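Local coordinates for SusD superfamily protein (Bacteroides thetaiotaomicron VPI-5482, PDB 3HDX) that probably binds polysaccharide at the outer membrane of this gut bacterium and takes part in carbohydrate uptake, at residues S302-F307 and S322-N327; E418-E423 and W431-R436; M389-T392 and E398-F401; T235-L240 and D308-G313. All coordinates share one frame; numbering follows the deposited sequence.

Contact 1 of 4, residues S302-F307 and S322-N327; sequences SIFTNF and SYYVQN. With EDO (1,2-ethanediol), chain G.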
# COMPACT_ATOMS: atom_id res chain seq x y z
N SER A 302 7.14 -24.08 1.93
CA SER A 302 6.62 -23.90 3.29
C SER A 302 5.33 -23.07 3.26
O SER A 302 4.37 -23.34 3.98
CB SER A 302 7.67 -23.19 4.18
OG SER A 302 8.81 -23.99 4.38
N ILE A 303 5.32 -22.04 2.41
CA ILE A 303 4.22 -21.07 2.32
C ILE A 303 3.03 -21.57 1.52
O ILE A 303 1.89 -21.37 1.94
CB ILE A 303 4.72 -19.73 1.71
CG1 ILE A 303 5.76 -19.10 2.68
CG2 ILE A 303 3.54 -18.77 1.49
CD1 ILE A 303 6.55 -17.94 2.12
N PHE A 304 3.33 -22.18 0.37
CA PHE A 304 2.31 -22.74 -0.52
C PHE A 304 2.28 -24.23 -0.22
O PHE A 304 3.22 -24.94 -0.58
CB PHE A 304 2.66 -22.45 -1.97
CG PHE A 304 2.65 -20.99 -2.30
CD1 PHE A 304 1.45 -20.36 -2.65
CD2 PHE A 304 3.83 -20.24 -2.29
CE1 PHE A 304 1.42 -19.03 -2.98
CE2 PHE A 304 3.80 -18.89 -2.58
CZ PHE A 304 2.58 -18.28 -2.96
N THR A 305 1.19 -24.65 0.42
CA THR A 305 1.06 -26.00 0.96
C THR A 305 0.23 -26.93 0.09
O THR A 305 0.16 -28.12 0.40
CB THR A 305 0.41 -25.94 2.36
OG1 THR A 305 -0.93 -25.37 2.28
CG2 THR A 305 1.27 -25.04 3.32
N ASN A 306 -0.36 -26.41 -0.97
CA ASN A 306 -1.28 -27.17 -1.81
C ASN A 306 -0.87 -26.97 -3.25
O ASN A 306 -0.85 -25.84 -3.73
CB ASN A 306 -2.71 -26.66 -1.54
CG ASN A 306 -3.79 -27.41 -2.27
OD1 ASN A 306 -3.58 -28.00 -3.31
ND2 ASN A 306 -5.01 -27.31 -1.75
N PHE A 307 -0.57 -28.07 -3.97
CA PHE A 307 -0.16 -27.93 -5.37
C PHE A 307 -1.21 -27.37 -6.33
O PHE A 307 -0.85 -26.94 -7.43
CB PHE A 307 0.56 -29.17 -5.93
CG PHE A 307 -0.30 -30.42 -6.12
CD1 PHE A 307 -1.35 -30.47 -7.04
CD2 PHE A 307 -0.02 -31.53 -5.37
CE1 PHE A 307 -2.06 -31.65 -7.21
CE2 PHE A 307 -0.71 -32.72 -5.55
CZ PHE A 307 -1.76 -32.76 -6.45
N SER A 322 5.58 -20.96 -12.97
CA SER A 322 4.34 -20.94 -12.25
C SER A 322 3.89 -19.49 -12.38
O SER A 322 4.65 -18.63 -12.88
CB SER A 322 4.58 -21.30 -10.79
OG SER A 322 5.49 -20.37 -10.20
N TYR A 323 2.70 -19.16 -11.88
CA TYR A 323 2.22 -17.77 -12.01
C TYR A 323 3.02 -16.74 -11.19
O TYR A 323 3.14 -15.60 -11.62
CB TYR A 323 0.73 -17.64 -11.75
CG TYR A 323 -0.09 -18.01 -12.96
CD1 TYR A 323 -0.20 -17.13 -14.04
CD2 TYR A 323 -0.80 -19.21 -13.03
CE1 TYR A 323 -0.96 -17.45 -15.18
CE2 TYR A 323 -1.57 -19.53 -14.17
CZ TYR A 323 -1.65 -18.64 -15.23
OH TYR A 323 -2.41 -18.97 -16.34
N TYR A 324 3.59 -17.15 -10.07
CA TYR A 324 4.43 -16.26 -9.26
C TYR A 324 5.92 -16.34 -9.49
O TYR A 324 6.61 -15.37 -9.21
CB TYR A 324 4.19 -16.52 -7.78
CG TYR A 324 3.05 -15.77 -7.10
CD1 TYR A 324 2.00 -15.18 -7.82
CD2 TYR A 324 3.03 -15.69 -5.71
CE1 TYR A 324 0.98 -14.50 -7.16
CE2 TYR A 324 2.03 -15.03 -5.05
CZ TYR A 324 1.00 -14.44 -5.77
OH TYR A 324 -0.01 -13.75 -5.18
N VAL A 325 6.41 -17.50 -9.94
CA VAL A 325 7.84 -17.76 -9.97
C VAL A 325 8.28 -18.45 -11.27
O VAL A 325 7.64 -19.37 -11.76
CB VAL A 325 8.20 -18.67 -8.76
CG1 VAL A 325 9.69 -18.96 -8.72
CG2 VAL A 325 7.75 -18.03 -7.43
N GLN A 326 9.42 -18.02 -11.78
CA GLN A 326 10.06 -18.61 -12.96
C GLN A 326 11.43 -19.16 -12.60
O GLN A 326 11.96 -18.92 -11.50
CB GLN A 326 10.17 -17.58 -14.08
CG GLN A 326 8.84 -17.33 -14.79
CD GLN A 326 8.94 -16.33 -15.89
OE1 GLN A 326 10.01 -16.17 -16.53
NE2 GLN A 326 7.83 -15.71 -16.21
N ASN A 327 12.02 -19.93 -13.53
CA ASN A 327 13.34 -20.51 -13.32
C ASN A 327 13.38 -21.46 -12.14
O ASN A 327 14.37 -21.50 -11.37
CB ASN A 327 14.44 -19.44 -13.18
CG ASN A 327 14.53 -18.52 -14.35
OD1 ASN A 327 13.91 -18.73 -15.39
ND2 ASN A 327 15.38 -17.51 -14.21
C1 EDO G . -5.71 -26.62 2.00
O1 EDO G . -5.56 -25.77 0.85
C2 EDO G . -5.27 -28.05 1.72
O2 EDO G . -3.89 -28.09 1.33

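Contact 2 of 4, residues E418-E423 and W431-R436; sequences EERRRE and WYDLVR. With EDO (1,2-ethanediol), chain E.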
# COMPACT_ATOMS: atom_id res chain seq x y z
N GLU A 418 -2.04 -16.28 6.53
CA GLU A 418 -1.31 -17.06 5.52
C GLU A 418 -1.89 -16.82 4.14
O GLU A 418 -1.15 -16.81 3.17
CB GLU A 418 -1.34 -18.56 5.84
CG GLU A 418 -0.60 -18.91 7.11
CD GLU A 418 0.85 -18.42 7.15
OE1 GLU A 418 1.56 -18.60 6.16
OE2 GLU A 418 1.27 -17.86 8.21
N GLU A 419 -3.21 -16.65 4.05
CA GLU A 419 -3.82 -16.33 2.75
C GLU A 419 -3.36 -14.95 2.26
O GLU A 419 -3.07 -14.75 1.06
CB GLU A 419 -5.35 -16.46 2.77
CG GLU A 419 -5.95 -16.49 1.33
CD GLU A 419 -5.55 -17.69 0.50
OE1 GLU A 419 -5.19 -18.76 1.04
OE2 GLU A 419 -5.64 -17.58 -0.74
N ARG A 420 -3.32 -13.96 3.15
CA ARG A 420 -2.75 -12.66 2.78
C ARG A 420 -1.28 -12.79 2.33
O ARG A 420 -0.82 -12.11 1.41
CB ARG A 420 -2.84 -11.70 3.97
CG ARG A 420 -4.24 -11.29 4.33
CD ARG A 420 -4.33 -10.25 5.46
NE ARG A 420 -3.72 -8.96 5.09
CZ ARG A 420 -4.32 -7.99 4.41
NH1 ARG A 420 -5.62 -8.03 4.11
NH2 ARG A 420 -3.62 -6.91 4.10
N ARG A 421 -0.53 -13.62 3.05
CA ARG A 421 0.89 -13.86 2.76
C ARG A 421 1.04 -14.33 1.32
O ARG A 421 1.92 -13.88 0.62
CB ARG A 421 1.44 -14.88 3.72
CG ARG A 421 2.94 -15.16 3.67
CD ARG A 421 3.25 -16.22 4.69
NE ARG A 421 4.69 -16.40 4.95
CZ ARG A 421 5.19 -17.30 5.78
NH1 ARG A 421 4.40 -18.13 6.45
NH2 ARG A 421 6.51 -17.34 5.99
N ARG A 422 0.18 -15.27 0.92
CA ARG A 422 0.17 -15.76 -0.43
C ARG A 422 -0.37 -14.76 -1.47
O ARG A 422 0.27 -14.49 -2.49
CB ARG A 422 -0.63 -17.08 -0.51
CG ARG A 422 0.04 -18.22 0.21
CD ARG A 422 -0.68 -19.51 0.00
NE ARG A 422 -1.90 -19.58 0.78
CZ ARG A 422 -2.04 -20.12 2.00
NH1 ARG A 422 -1.03 -20.68 2.63
NH2 ARG A 422 -3.24 -20.11 2.57
N GLU A 423 -1.54 -14.21 -1.19
CA GLU A 423 -2.22 -13.37 -2.16
C GLU A 423 -1.56 -12.05 -2.42
O GLU A 423 -1.47 -11.65 -3.57
CB GLU A 423 -3.68 -13.15 -1.70
CG GLU A 423 -4.53 -12.36 -2.66
CD GLU A 423 -4.66 -13.00 -4.06
OE1 GLU A 423 -4.54 -14.24 -4.15
OE2 GLU A 423 -4.94 -12.24 -5.03
N TRP A 431 4.95 -7.15 6.11
CA TRP A 431 5.47 -6.64 7.39
C TRP A 431 4.33 -6.06 8.26
O TRP A 431 4.21 -6.39 9.43
CB TRP A 431 6.57 -5.60 7.17
CG TRP A 431 6.86 -4.84 8.42
CD1 TRP A 431 6.51 -3.56 8.68
CD2 TRP A 431 7.42 -5.37 9.64
NE1 TRP A 431 6.84 -3.24 9.97
CE2 TRP A 431 7.40 -4.33 10.59
CE3 TRP A 431 7.93 -6.60 10.00
CZ2 TRP A 431 7.91 -4.49 11.89
CZ3 TRP A 431 8.42 -6.78 11.30
CH2 TRP A 431 8.41 -5.72 12.23
N TYR A 432 3.51 -5.20 7.67
CA TYR A 432 2.40 -4.59 8.41
C TYR A 432 1.41 -5.68 8.88
O TYR A 432 0.92 -5.63 10.01
CB TYR A 432 1.71 -3.53 7.57
CG TYR A 432 2.65 -2.52 7.01
CD1 TYR A 432 3.34 -1.65 7.85
CD2 TYR A 432 2.94 -2.49 5.64
CE1 TYR A 432 4.26 -0.75 7.33
CE2 TYR A 432 3.85 -1.59 5.11
CZ TYR A 432 4.52 -0.72 5.96
OH TYR A 432 5.40 0.20 5.44
N ASP A 433 1.15 -6.64 8.01
CA ASP A 433 0.32 -7.78 8.32
C ASP A 433 0.89 -8.59 9.48
O ASP A 433 0.15 -9.04 10.36
CB ASP A 433 0.15 -8.69 7.11
CG ASP A 433 -0.78 -8.10 6.05
OD1 ASP A 433 -1.38 -7.03 6.23
OD2 ASP A 433 -0.93 -8.75 4.99
N LEU A 434 2.23 -8.75 9.53
CA LEU A 434 2.84 -9.51 10.65
C LEU A 434 2.57 -8.83 11.97
O LEU A 434 2.31 -9.52 12.97
CB LEU A 434 4.35 -9.65 10.42
CG LEU A 434 4.78 -10.82 9.54
CD1 LEU A 434 6.25 -10.67 9.17
CD2 LEU A 434 4.54 -12.15 10.27
N VAL A 435 2.62 -7.49 11.97
CA VAL A 435 2.34 -6.70 13.19
C VAL A 435 0.86 -6.85 13.59
O VAL A 435 0.55 -7.16 14.73
CB VAL A 435 2.77 -5.22 13.03
CG1 VAL A 435 2.33 -4.37 14.24
CG2 VAL A 435 4.31 -5.08 12.77
N ARG A 436 -0.08 -6.65 12.64
CA ARG A 436 -1.51 -6.79 13.00
C ARG A 436 -1.79 -8.23 13.47
O ARG A 436 -2.52 -8.44 14.43
CB ARG A 436 -2.43 -6.45 11.84
CG ARG A 436 -2.33 -5.00 11.38
CD ARG A 436 -3.58 -4.53 10.63
NE ARG A 436 -4.02 -5.53 9.68
CZ ARG A 436 -3.38 -5.82 8.54
NH1 ARG A 436 -2.33 -5.10 8.11
NH2 ARG A 436 -3.82 -6.86 7.82
C1 EDO E . 3.20 -16.10 10.31
O1 EDO E . 2.93 -15.86 8.92
C2 EDO E . 4.44 -16.94 10.47
O2 EDO E . 5.55 -16.22 9.92

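Contact 3 of 4, residues M389-T392 and E398-F401; sequences MIRT and EVSF. With EDO (1,2-ethanediol), chain G.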
# COMPACT_ATOMS: atom_id res chain seq x y z
N MSE A 389 -13.88 -16.79 -0.55
CA MSE A 389 -13.94 -16.04 -1.80
C MSE A 389 -12.59 -15.95 -2.49
O MSE A 389 -12.48 -16.08 -3.73
CB MSE A 389 -14.51 -14.64 -1.61
CG MSE A 389 -15.94 -14.61 -1.25
SE MSE A 389 -16.59 -12.82 -0.97
CE MSE A 389 -18.27 -13.35 -0.16
N ILE A 390 -11.55 -15.72 -1.68
CA ILE A 390 -10.20 -15.63 -2.20
C ILE A 390 -9.67 -17.03 -2.56
O ILE A 390 -9.16 -17.24 -3.67
CB ILE A 390 -9.28 -14.93 -1.20
CG1 ILE A 390 -9.91 -13.54 -0.75
CG2 ILE A 390 -7.84 -14.94 -1.79
CD1 ILE A 390 -10.46 -12.65 -1.77
N ARG A 391 -9.82 -17.99 -1.62
CA ARG A 391 -9.32 -19.36 -1.85
C ARG A 391 -9.84 -19.98 -3.14
O ARG A 391 -9.04 -20.49 -3.96
CB ARG A 391 -9.71 -20.25 -0.70
CG ARG A 391 -8.95 -19.97 0.60
CD ARG A 391 -9.49 -20.88 1.71
NE ARG A 391 -9.32 -22.29 1.35
CZ ARG A 391 -8.23 -23.03 1.59
NH1 ARG A 391 -7.15 -22.53 2.23
NH2 ARG A 391 -8.21 -24.29 1.17
N THR A 392 -11.15 -19.87 -3.35
CA THR A 392 -11.79 -20.51 -4.51
C THR A 392 -11.50 -19.82 -5.84
O THR A 392 -11.88 -20.38 -6.90
CB THR A 392 -13.30 -20.71 -4.30
OG1 THR A 392 -13.93 -19.44 -4.20
CG2 THR A 392 -13.57 -21.55 -3.04
N GLU A 398 -12.94 -24.82 -0.66
CA GLU A 398 -13.56 -24.13 0.46
C GLU A 398 -13.18 -24.82 1.77
O GLU A 398 -13.02 -26.04 1.80
CB GLU A 398 -15.07 -24.17 0.35
CG GLU A 398 -15.57 -23.25 -0.70
CD GLU A 398 -17.08 -23.14 -0.76
OE1 GLU A 398 -17.79 -24.02 -0.22
OE2 GLU A 398 -17.52 -22.12 -1.34
N VAL A 399 -13.02 -24.01 2.81
CA VAL A 399 -12.82 -24.46 4.16
C VAL A 399 -14.04 -24.16 5.01
O VAL A 399 -14.89 -23.36 4.64
CB VAL A 399 -11.54 -23.89 4.81
CG1 VAL A 399 -10.28 -24.44 4.08
CG2 VAL A 399 -11.58 -22.32 4.82
N SER A 400 -14.13 -24.86 6.14
CA SER A 400 -15.21 -24.64 7.10
C SER A 400 -14.63 -24.54 8.50
O SER A 400 -13.63 -25.17 8.87
CB SER A 400 -16.28 -25.72 6.98
OG SER A 400 -15.75 -26.95 7.38
N PHE A 401 -15.28 -23.72 9.31
CA PHE A 401 -14.77 -23.40 10.65
C PHE A 401 -14.60 -24.65 11.56
O PHE A 401 -13.54 -24.81 12.18
CB PHE A 401 -15.63 -22.28 11.28
CG PHE A 401 -15.05 -21.65 12.51
CD1 PHE A 401 -13.68 -21.33 12.62
CD2 PHE A 401 -15.89 -21.27 13.57
CE1 PHE A 401 -13.17 -20.73 13.75
CE2 PHE A 401 -15.35 -20.61 14.71
CZ PHE A 401 -14.00 -20.35 14.79
C1 EDO G . -5.71 -26.62 2.00
O1 EDO G . -5.56 -25.77 0.85
C2 EDO G . -5.27 -28.05 1.72
O2 EDO G . -3.89 -28.09 1.33

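Contact 4 of 4, residues T235-L240 and D308-G313; sequences TSIADL and DDLRFG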
# COMPACT_ATOMS: atom_id res chain seq x y z
N THR A 235 -9.67 -10.29 -9.27
CA THR A 235 -8.77 -10.47 -10.40
C THR A 235 -8.34 -11.95 -10.50
O THR A 235 -7.99 -12.59 -9.49
CB THR A 235 -7.54 -9.53 -10.28
OG1 THR A 235 -7.97 -8.17 -10.17
CG2 THR A 235 -6.56 -9.68 -11.44
N SER A 236 -8.41 -12.49 -11.72
CA SER A 236 -7.93 -13.84 -11.97
C SER A 236 -6.41 -13.88 -11.85
O SER A 236 -5.71 -12.84 -11.97
CB SER A 236 -8.33 -14.28 -13.38
OG SER A 236 -7.60 -13.57 -14.38
N ILE A 237 -5.88 -15.07 -11.63
CA ILE A 237 -4.42 -15.21 -11.52
C ILE A 237 -3.69 -14.70 -12.79
O ILE A 237 -2.65 -14.05 -12.68
CB ILE A 237 -3.97 -16.64 -11.11
CG1 ILE A 237 -2.48 -16.64 -10.73
CG2 ILE A 237 -4.32 -17.67 -12.23
CD1 ILE A 237 -2.09 -15.76 -9.52
N ALA A 238 -4.25 -15.00 -13.97
CA ALA A 238 -3.65 -14.54 -15.22
C ALA A 238 -3.64 -13.01 -15.29
O ALA A 238 -2.63 -12.40 -15.64
CB ALA A 238 -4.37 -15.13 -16.44
N ASP A 239 -4.77 -12.40 -14.96
CA ASP A 239 -4.88 -10.91 -14.99
C ASP A 239 -4.06 -10.24 -13.89
O ASP A 239 -3.61 -9.10 -14.06
CB ASP A 239 -6.34 -10.46 -14.93
CG ASP A 239 -7.12 -10.72 -16.24
OD1 ASP A 239 -6.49 -10.96 -17.31
OD2 ASP A 239 -8.38 -10.67 -16.21
N LEU A 240 -3.83 -10.93 -12.79
CA LEU A 240 -3.02 -10.36 -11.74
C LEU A 240 -1.56 -10.25 -12.15
O LEU A 240 -0.91 -9.27 -11.82
CB LEU A 240 -3.13 -11.19 -10.46
CG LEU A 240 -2.37 -10.75 -9.21
CD1 LEU A 240 -2.81 -9.34 -8.76
CD2 LEU A 240 -2.54 -11.78 -8.10
N ASP A 308 -2.47 -27.36 -5.90
CA ASP A 308 -3.53 -26.74 -6.69
C ASP A 308 -3.58 -25.22 -6.57
O ASP A 308 -4.36 -24.61 -7.29
CB ASP A 308 -4.87 -27.37 -6.35
CG ASP A 308 -4.94 -28.84 -6.82
OD1 ASP A 308 -4.43 -29.21 -7.95
OD2 ASP A 308 -5.37 -29.63 -6.02
N ASP A 309 -2.77 -24.63 -5.68
CA ASP A 309 -2.69 -23.17 -5.54
C ASP A 309 -2.24 -22.56 -6.88
O ASP A 309 -1.11 -22.82 -7.34
CB ASP A 309 -1.76 -22.81 -4.41
CG ASP A 309 -1.90 -21.38 -3.97
OD1 ASP A 309 -1.92 -20.47 -4.84
OD2 ASP A 309 -2.03 -21.18 -2.75
N LEU A 310 -3.14 -21.78 -7.49
CA LEU A 310 -2.83 -21.18 -8.80
C LEU A 310 -1.65 -20.22 -8.78
O LEU A 310 -1.04 -19.98 -9.82
CB LEU A 310 -4.05 -20.46 -9.42
CG LEU A 310 -5.23 -21.36 -9.79
CD1 LEU A 310 -6.43 -20.56 -10.25
CD2 LEU A 310 -4.79 -22.35 -10.89
N ARG A 311 -1.32 -19.65 -7.63
CA ARG A 311 -0.18 -18.75 -7.55
C ARG A 311 1.16 -19.49 -7.65
O ARG A 311 2.13 -18.93 -8.16
CB ARG A 311 -0.24 -17.98 -6.22
CG ARG A 311 -1.50 -17.06 -6.12
CD ARG A 311 -1.90 -16.66 -4.74
NE ARG A 311 -2.40 -17.81 -3.95
CZ ARG A 311 -3.28 -17.74 -2.93
NH1 ARG A 311 -3.86 -16.59 -2.58
NH2 ARG A 311 -3.60 -18.83 -2.26
N PHE A 312 1.19 -20.75 -7.20
CA PHE A 312 2.40 -21.57 -7.21
C PHE A 312 2.02 -23.02 -7.43
O PHE A 312 2.02 -23.84 -6.54
CB PHE A 312 3.24 -21.38 -5.95
CG PHE A 312 4.53 -22.10 -6.01
CD1 PHE A 312 5.44 -21.81 -7.02
CD2 PHE A 312 4.81 -23.13 -5.10
CE1 PHE A 312 6.62 -22.51 -7.09
CE2 PHE A 312 5.98 -23.84 -5.17
CZ PHE A 312 6.89 -23.54 -6.18
N GLY A 313 1.67 -23.31 -8.66
CA GLY A 313 1.19 -24.62 -9.03
C GLY A 313 1.30 -24.82 -10.51
O GLY A 313 2.41 -25.04 -11.02

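Contact 1 of 4, residues S302-F307 and S322-N327
Phe304 and Tyr324 meet through CZ of the phenylalanine and the CD2-CE2 bond of the tyrosine. CZ of Phe304 comes to 3.8 Å from CD2 of Tyr324, with CE2 of the same ring almost as close. The two ring planes are nearly perpendicular, at 87°, but the centroids lie 6.0 Å apart and the approach is oblique, so this is plain apolar contact. Phe304 gets there because its CG stands anti to its own carbonyl carbon (chi1 -64°), which carries the ring off the backbone toward Tyr324. CG2 of Ile303, the preceding residue, lies 4.0 Å above one face of the Phe304 ring, off toward its rim. Both aromatic residues are buried, and the hydroxyl of Tyr324 bonds to the carbonyl O of Arg422 in helix 409-423.

Phe304 is the first residue to leave helical geometry after helix 297-303, while Tyr324 directly precedes the short strand 325-326, which pairs antiparallel with 334-335. The contact therefore joins a helix exit to the start of a two-stranded hairpin, in a SusD-family chain with far more helix than strand. At the start of the strand, Val325 O accepts from both Ser322 N and Ser322 OG, the hydroxyl bond being 2.8 Å long and lying in the carbonyl plane.

The other side is looser. Thr305 and Phe307 are exposed, and Asn306, partly exposed, extends its amide away from the aromatic pair: ND2 gives an almost straight bond of 3.1 Å (176°) to O1 of a 1,2-ethanediol, probably from the crystallisation liquor.

Contact 2 of 4, residues E418-E423 and W431-R436
Arg420 takes hold of Asp433 side-on, with NE and NH2 each directed at a different carboxylate oxygen. The shorter bond runs from Arg420 NE to Asp433 OD2 at 2.8 Å; the oxygen lies near the guanidinium plane, yet the nitrogen stands well above the carboxylate plane. Arg420 NH2 reaches Asp433 OD1 at 3.1 Å, on its syn lone pair. Because the two flat groups are turned 71° against each other, this is a twisted grip, unlike a coplanar arginine-carboxylate pair. A bend at chi3 (64°) sets the NE and NH2 edge of the guanidinium against the carboxylate.

Arg436, one helical turn beyond Asp433, holds the same carboxylate end-on. Its NH1 and NH2 both bond to Asp433 OD1, each at 2.9 Å, NH1 using the anti lone pair and NH2 coming from above the plane. OD1 thus accepts three N-H groups. The two guanidinium groups are almost perpendicular, and Arg436 NH2 sits over one face of Arg420, 3.4 Å from Arg420 NE.

Further out, each arginine has a second acid: Asp365 for Arg420 and Glu372 for Arg436, both on helix 363-376. Leu368 and Leu369 of that helix pack against Arg420 and Arg436 respectively. Helices 409-423 and 430-441, consecutive in the SusD-family region, are thereby joined to a third helix by a buried salt-bridge network.

With two arginines converging on one carboxylate, Asp433 would be expected to remain ionised despite its burial, and its negative charge, with those of Asp365 and Glu372, probably offsets the closeness of the two guanidinium groups.

Contact 3 of 4, residues M389-T392 and E398-F401
Glu398 meets Thr392 through carbon, its CG lying 3.5 Å from Thr392 CG2. The bond from CA to CB of the glutamate points away from the helix end, but that of Thr392 points toward the loop and brings the methyl group up to the glutamate chain. Thr392 OG1 is occupied elsewhere, bonding to the carbonyl O of Asn388 one turn back. Both residues are exposed, so this is the outer border of the contact.

Val399 follows and packs against Arg391. Its CG1 lies over one face of the guanidinium group, 3.4 Å above the plane and offset toward the rim, with Arg391 CZ the nearest atom at 3.5 Å. CG2, the other branch, reaches back along the arginine to CD at 4.0 Å. A bend at chi3 (60°) turns the guanidinium so that its face meets the valine. Arg391 NE bonds to the carbonyl O of Arg397, which helps to set the group's rotation, and NH2 gives a 3.1 Å bond to O1 of a 1,2-ethanediol, probably from the crystallisation liquor, at the guanidinium edge.

These residues border the loop that reverses the chain between helix 380-391 and helix 401-405, within the SusD-family region. The backbone N of Val399 bonds to Asn388 OD1, a second tie from loop to helix.

Ser400 takes the N-cap position of the next helix, its backbone N bonded to Asp404 OD2. Phe401 opens that helix and turns its ring onto Val384 of helix 380-391 and Leu412 of helix 409-423.

Contact 4 of 4, residues T235-L240 and D308-G313
An Asx turn, combined with a type I beta turn from Asp309 to Phe312, shapes the loop that receives Ile237, the first residue of helix 237-241. Ile237 uses both of its branches. CG2 packs on the side chain of Leu310, 4.0 Å from CB and slightly farther from CD1. Along the other branch, CG1 lies 3.7 Å from the carbonyl O of Leu310, and CD1 at its end touches the aliphatic part of Arg311, 3.7 Å from CG. The isoleucine holds CG1 anti to its backbone N (chi1 -169°), and this extends the chain over the loop backbone to Arg311. No hydrogen bond crosses between the two segments.

The polar work is done within each segment. Asp309 OD1 accepts from Arg311 N on its anti lone pair, closing the Asx turn, and from Arg311 NE at 2.8 Å on its syn lone pair. Arg311 NH2 completes the side-on grip at Asp309 OD2, 2.9 Å away, with the oxygen close to the guanidinium plane. Turn and salt bridge thus share one carboxylate, which orients the guanidinium, while the CG of the same side chain meets Ile237. Just before Ile237, Ser236 N-caps the short helix: its OG receives Asp239 N at 3.1 Å.

Arg311 NH1 goes on to Glu419 and Glu423 of helix 409-423, while the loop backbone bonds to Arg394 through Leu310 and to Tyr324 through Arg311. The contact accordingly lies with helix 237-241 on one flank, helix 409-423 reached by the arginine, and the lead-in to strand 325-326 packed beside Ile237 through Tyr323.

How the contacts relate
Helix 409-423 ties the set together. Arg311 of contact 4 reaches two acids of contact 2, with NH1 2.7 Å from Glu419 OE2 and 2.9 Å from Glu423 OE1, although the two centres are about 18 Å apart. Contact 1 meets the same helix where Ile303 O receives Arg422 NH1 at 3.1 Å. Contacts 1 and 4 are the closest pair of centres, about 10 Å, and their segments alternate along the chain; Tyr324 N bonds to Arg311 O. Contact 3 packs on contact 2 through Ile390 and Glu419, and shares one 1,2-ethanediol with contact 1. That molecule probably came from the crystallisation liquor.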